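Local coordinates for protein probable transcriptional regulator (Rhodococcus jostii, PDB 3ON2) that is of unknown function but, as a TetR-family regulator, probably binds DNA through an N-terminal helix-turn-helix and controls transcription, at residues Q57-L71 with L110-V124. Sequence-based numbering, arbitrary orientation.
Sequences QALLDALAESGFLRL and LMYGNKHAPGAASQV
Ala-64 and Met-111 bring the backbones together, their CA atoms 4.4 Å apart. Here helix 57-71 crosses helix 110-115 at -118°, with the axes 8.6 Å apart at closest approach. The chain then turns through a type II beta turn, Ala-117 to Ala-120, and Val-124 comes back against Ala-64 and Glu-65. Gly-67 makes room for Met-111, a selenomethionine, whose SE lies 3.6 Å from Gly-67 CA. The Met-111 chain bends at its last torsion (chi3 60°), which lays CE over one face of the Phe-68 ring, 3.8 Å from the centroid. This is a CH-pi and Met-aromatic contact. The Phe-68 ring sits as a knob among Met-111, Tyr-112, Lys-115 and Val-124. It meets Tyr-112 rim to rim, neither ring over the face of the other, and Lys-115 CD lies 3.6 Å from Phe-68 CZ. In this TetR-like fold, helix 56-81 links the DNA-binding part, packed on Leu-63 through Leu-18 and Ala-21, to the C-terminal domain. Phe-68, Leu-71, Tyr-112, Lys-115 and His-116 line a pocket holding a polyether, probably from the crystallisation liquor. Tyr-112 OH is hydrogen-bonded to Tyr-97.

The other end of the contact is polar. Asn-114 ND2 donates to Asp-61 OD1 at 2.9 Å, nearly straight at 175°. The carboxylate and amide planes are almost perpendicular. Gln-57 NE2 reaches the same oxygen from above the carboxylate plane. A water also donates to Asp-61 OD1 and to Asn-114 OD1, and accepts from Ala-121 N. With an alanine here in place of the aspartate, the shared acceptor is lost, and the Asn-114 and Gln-57 amides would probably be freer to turn. Val-124 CG2 packs 3.3 Å from Asp-61 O.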
loop_
_atom_site.group_PDB
_atom_site.type_symbol
_atom_site.label_atom_id
_atom_site.label_comp_id
_atom_site.label_asym_id
_atom_site.label_seq_id
_atom_site.Cartn_x
_atom_site.Cartn_y
_atom_site.Cartn_z
ATOM N N GLN A 57 -1.203 17.240 11.037
ATOM C CA GLN A 57 -0.851 15.859 11.375
ATOM C C GLN A 57 -2.066 14.917 11.341
ATOM O O GLN A 57 -1.928 13.785 10.933
ATOM C CB GLN A 57 -0.114 15.757 12.720
ATOM C CG GLN A 57 0.505 14.384 12.963
ATOM C CD GLN A 57 1.591 14.076 11.954
ATOM O OE1 GLN A 57 2.467 14.896 11.738
ATOM N NE2 GLN A 57 1.531 12.902 11.319
ATOM N N ALA A 58 -3.247 15.394 11.745
ATOM C CA ALA A 58 -4.441 14.551 11.685
ATOM C C ALA A 58 -4.782 14.220 10.218
ATOM O O ALA A 58 -5.150 13.096 9.897
ATOM C CB ALA A 58 -5.612 15.222 12.386
ATOM N N LEU A 59 -4.632 15.199 9.333
ATOM C CA LEU A 59 -4.780 14.951 7.894
ATOM C C LEU A 59 -3.796 13.887 7.345
ATOM O O LEU A 59 -4.199 12.949 6.600
ATOM C CB LEU A 59 -4.625 16.259 7.107
ATOM C CG LEU A 59 -4.658 16.094 5.584
ATOM C CD1 LEU A 59 -6.041 15.624 5.147
ATOM C CD2 LEU A 59 -4.304 17.428 4.918
ATOM N N LEU A 60 -2.521 14.019 7.712
ATOM C CA LEU A 60 -1.495 13.095 7.195
ATOM C C LEU A 60 -1.716 11.679 7.715
ATOM O O LEU A 60 -1.536 10.707 6.962
ATOM C CB LEU A 60 -0.075 13.554 7.531
ATOM C CG LEU A 60 0.352 14.935 7.066
ATOM C CD1 LEU A 60 1.707 15.302 7.639
ATOM C CD2 LEU A 60 0.357 14.990 5.518
ATOM N N ASP A 61 -2.089 11.576 8.998
ATOM C CA ASP A 61 -2.396 10.289 9.627
ATOM C C ASP A 61 -3.579 9.623 8.898
ATOM O O ASP A 61 -3.556 8.416 8.664
ATOM C CB ASP A 61 -2.746 10.472 11.112
ATOM C CG ASP A 61 -1.526 10.838 11.996
ATOM O OD1 ASP A 61 -0.357 10.819 11.514
ATOM O OD2 ASP A 61 -1.751 11.123 13.203
ATOM N N ALA A 62 -4.602 10.419 8.560
ATOM C CA ALA A 62 -5.779 9.945 7.823
ATOM C C ALA A 62 -5.430 9.448 6.418
ATOM O O ALA A 62 -5.923 8.402 6.010
ATOM C CB ALA A 62 -6.870 11.024 7.759
ATOM N N LEU A 63 -4.580 10.183 5.699
ATOM C CA LEU A 63 -4.095 9.765 4.375
ATOM C C LEU A 63 -3.304 8.468 4.435
ATOM O O LEU A 63 -3.523 7.540 3.642
ATOM C CB LEU A 63 -3.183 10.849 3.794
ATOM C CG LEU A 63 -3.884 12.030 3.136
ATOM C CD1 LEU A 63 -2.891 13.191 2.906
ATOM C CD2 LEU A 63 -4.504 11.574 1.814
ATOM N N ALA A 64 -2.408 8.399 5.417
ATOM C CA ALA A 64 -1.583 7.207 5.640
ATOM C C ALA A 64 -2.458 5.997 5.990
ATOM O O ALA A 64 -2.273 4.910 5.437
ATOM C CB ALA A 64 -0.565 7.479 6.740
ATOM N N GLU A 65 -3.397 6.173 6.914
ATOM C CA GLU A 65 -4.322 5.084 7.295
ATOM C C GLU A 65 -5.143 4.597 6.098
ATOM O O GLU A 65 -5.232 3.397 5.837
ATOM C CB GLU A 65 -5.257 5.539 8.426
ATOM C CG GLU A 65 -6.011 4.377 9.087
ATOM C CD GLU A 65 -7.280 4.824 9.788
ATOM O OE1 GLU A 65 -7.757 5.960 9.530
ATOM O OE2 GLU A 65 -7.809 4.027 10.587
ATOM N N SER A 66 -5.708 5.547 5.362
ATOM C CA SER A 66 -6.467 5.258 4.159
ATOM C C SER A 66 -5.634 4.517 3.099
ATOM O O SER A 66 -6.158 3.631 2.397
ATOM C CB SER A 66 -6.979 6.561 3.558
ATOM O OG SER A 66 -7.622 6.290 2.330
ATOM N N GLY A 67 -4.367 4.904 2.968
ATOM C CA GLY A 67 -3.442 4.233 2.065
ATOM C C GLY A 67 -3.241 2.758 2.386
ATOM O O GLY A 67 -3.298 1.906 1.506
ATOM N N PHE A 68 -3.004 2.450 3.653
ATOM C CA PHE A 68 -2.878 1.065 4.064
ATOM C C PHE A 68 -4.169 0.301 3.881
ATOM O O PHE A 68 -4.154 -0.820 3.372
ATOM C CB PHE A 68 -2.367 0.942 5.500
ATOM C CG PHE A 68 -0.896 1.149 5.623
ATOM C CD1 PHE A 68 0.003 0.211 5.096
ATOM C CD2 PHE A 68 -0.407 2.293 6.248
ATOM C CE1 PHE A 68 1.357 0.403 5.206
ATOM C CE2 PHE A 68 0.948 2.513 6.362
ATOM C CZ PHE A 68 1.838 1.571 5.852
ATOM N N LEU A 69 -5.295 0.907 4.265
ATOM C CA LEU A 69 -6.600 0.234 4.101
ATOM C C LEU A 69 -6.822 -0.160 2.641
ATOM O O LEU A 69 -7.249 -1.297 2.329
ATOM C CB LEU A 69 -7.733 1.136 4.609
ATOM C CG LEU A 69 -7.767 1.250 6.137
ATOM C CD1 LEU A 69 -8.847 2.240 6.567
ATOM C CD2 LEU A 69 -7.995 -0.101 6.814
ATOM N N ARG A 70 -6.492 0.761 1.744
ATOM C CA ARG A 70 -6.627 0.538 0.305
ATOM C C ARG A 70 -5.627 -0.471 -0.242
ATOM O O ARG A 70 -5.961 -1.239 -1.155
ATOM C CB ARG A 70 -6.546 1.862 -0.461
ATOM C CG ARG A 70 -7.789 2.725 -0.249
ATOM C CD ARG A 70 -7.715 3.929 -1.141
ATOM N NE ARG A 70 -7.001 4.985 -0.473
ATOM C CZ ARG A 70 -6.322 5.935 -1.104
ATOM N NH1 ARG A 70 -6.212 5.923 -2.439
ATOM N NH2 ARG A 70 -5.724 6.875 -0.388
ATOM N N LEU A 71 -4.413 -0.477 0.308
ATOM C CA LEU A 71 -3.424 -1.483 -0.091
ATOM C C LEU A 71 -3.885 -2.879 0.323
ATOM O O LEU A 71 -3.794 -3.829 -0.467
ATOM C CB LEU A 71 -2.035 -1.185 0.508
ATOM C CG LEU A 71 -0.956 -2.280 0.351
ATOM C CD1 LEU A 71 -0.656 -2.640 -1.148
ATOM C CD2 LEU A 71 0.319 -1.838 1.062
ATOM N N LEU A 110 4.405 8.406 1.859
ATOM C CA LEU A 110 3.769 8.955 3.052
ATOM C C LEU A 110 3.365 7.842 4.038
ATOM O O LEU A 110 3.616 7.944 5.242
ATOM C CB LEU A 110 2.574 9.853 2.689
ATOM C CG LEU A 110 1.741 10.411 3.862
ATOM C CD1 LEU A 110 2.539 11.354 4.771
ATOM C CD2 LEU A 110 0.507 11.149 3.326
HETATM N N MSE A 111 2.742 6.787 3.518
HETATM C CA MSE A 111 2.310 5.642 4.316
HETATM C C MSE A 111 3.456 5.101 5.157
HETATM O O MSE A 111 3.328 5.001 6.369
HETATM C CB MSE A 111 1.789 4.534 3.410
HETATM C CG MSE A 111 0.399 4.804 2.874
HETATM SE SE MSE A 111 0.021 3.715 1.302
HETATM C CE MSE A 111 0.199 1.871 1.984
ATOM N N TYR A 112 4.576 4.778 4.506
ATOM C CA TYR A 112 5.737 4.223 5.191
ATOM C C TYR A 112 6.469 5.213 6.108
ATOM O O TYR A 112 6.902 4.833 7.186
ATOM C CB TYR A 112 6.699 3.586 4.180
ATOM C CG TYR A 112 6.108 2.404 3.439
ATOM C CD1 TYR A 112 5.128 1.627 4.011
ATOM C CD2 TYR A 112 6.554 2.059 2.169
ATOM C CE1 TYR A 112 4.597 0.544 3.336
ATOM C CE2 TYR A 112 6.042 0.983 1.499
ATOM C CZ TYR A 112 5.049 0.229 2.078
ATOM O OH TYR A 112 4.515 -0.856 1.410
ATOM N N GLY A 113 6.576 6.471 5.688
ATOM C CA GLY A 113 7.237 7.513 6.472
ATOM C C GLY A 113 6.454 7.818 7.736
ATOM O O GLY A 113 7.033 8.046 8.794
ATOM N N ASN A 114 5.132 7.806 7.617
ATOM C CA ASN A 114 4.246 8.169 8.711
ATOM C C ASN A 114 4.220 7.027 9.720
ATOM O O ASN A 114 4.423 7.248 10.920
ATOM C CB ASN A 114 2.841 8.496 8.171
ATOM C CG ASN A 114 1.856 8.848 9.264
ATOM O OD1 ASN A 114 1.358 7.976 9.960
ATOM N ND2 ASN A 114 1.563 10.131 9.411
ATOM N N LYS A 115 3.998 5.810 9.212
ATOM C CA LYS A 115 3.916 4.599 10.025
ATOM C C LYS A 115 5.123 4.391 10.931
ATOM O O LYS A 115 4.970 3.887 12.054
ATOM C CB LYS A 115 3.733 3.357 9.154
ATOM C CG LYS A 115 3.447 2.092 9.951
ATOM C CD LYS A 115 3.333 0.865 9.058
ATOM C CE LYS A 115 3.171 -0.411 9.867
ATOM N NZ LYS A 115 4.368 -0.638 10.715
ATOM N N HIS A 116 6.316 4.748 10.450
ATOM C CA HIS A 116 7.533 4.538 11.244
ATOM C C HIS A 116 8.151 5.816 11.827
ATOM O O HIS A 116 9.307 5.799 12.262
ATOM C CB HIS A 116 8.563 3.736 10.446
ATOM C CG HIS A 116 8.040 2.426 9.956
ATOM N ND1 HIS A 116 8.081 1.277 10.715
ATOM C CD2 HIS A 116 7.433 2.088 8.793
ATOM C CE1 HIS A 116 7.526 0.285 10.041
ATOM N NE2 HIS A 116 7.124 0.752 8.870
ATOM N N ALA A 117 7.398 6.918 11.850
ATOM C CA ALA A 117 7.873 8.132 12.527
ATOM C C ALA A 117 7.705 7.951 14.040
ATOM O O ALA A 117 6.797 7.215 14.480
ATOM C CB ALA A 117 7.115 9.371 12.059
ATOM N N PRO A 118 8.594 8.594 14.840
ATOM C CA PRO A 118 8.438 8.659 16.294
ATOM C C PRO A 118 7.011 9.048 16.637
ATOM O O PRO A 118 6.514 10.036 16.102
ATOM C CB PRO A 118 9.374 9.806 16.690
ATOM C CG PRO A 118 10.463 9.756 15.682
ATOM C CD PRO A 118 9.867 9.199 14.398
ATOM N N GLY A 119 6.352 8.268 17.490
ATOM C CA GLY A 119 5.007 8.617 17.968
ATOM C C GLY A 119 3.885 8.413 16.958
ATOM O O GLY A 119 2.814 9.021 17.085
ATOM N N ALA A 120 4.111 7.543 15.969
ATOM C CA ALA A 120 3.136 7.285 14.904
ATOM C C ALA A 120 1.775 6.906 15.485
ATOM O O ALA A 120 1.704 6.192 16.482
ATOM C CB ALA A 120 3.648 6.184 13.980
ATOM N N ALA A 121 0.691 7.383 14.880
ATOM C CA ALA A 121 -0.631 7.071 15.424
ATOM C C ALA A 121 -0.954 5.572 15.337
ATOM O O ALA A 121 -0.667 4.905 14.335
ATOM C CB ALA A 121 -1.726 7.928 14.763
ATOM N N SER A 122 -1.537 5.053 16.414
ATOM C CA SER A 122 -1.902 3.636 16.512
ATOM C C SER A 122 -2.800 3.142 15.361
ATOM O O SER A 122 -2.645 2.008 14.901
ATOM C CB SER A 122 -2.579 3.358 17.853
ATOM O OG SER A 122 -3.679 4.239 18.049
ATOM N N GLN A 123 -3.723 3.979 14.882
ATOM C CA GLN A 123 -4.598 3.529 13.795
ATOM C C GLN A 123 -3.817 3.339 12.490
ATOM O O GLN A 123 -4.139 2.439 11.705
ATOM C CB GLN A 123 -5.828 4.424 13.597
ATOM C CG GLN A 123 -5.570 5.774 12.944
ATOM C CD GLN A 123 -5.111 6.851 13.926
ATOM O OE1 GLN A 123 -4.830 6.582 15.112
ATOM N NE2 GLN A 123 -5.041 8.095 13.434
ATOM N N VAL A 124 -2.784 4.166 12.280
ATOM C CA VAL A 124 -1.875 3.977 11.140
ATOM C C VAL A 124 -1.076 2.680 11.326
ATOM O O VAL A 124 -1.009 1.840 10.402
ATOM C CB VAL A 124 -0.920 5.173 10.923
ATOM C CG1 VAL A 124 0.063 4.878 9.786
ATOM C CG2 VAL A 124 -1.728 6.472 10.619
HETATM O O HOH W 1 1.023 8.753 12.529
HETATM O O HOH W 2 -6.151 8.460 11.023
#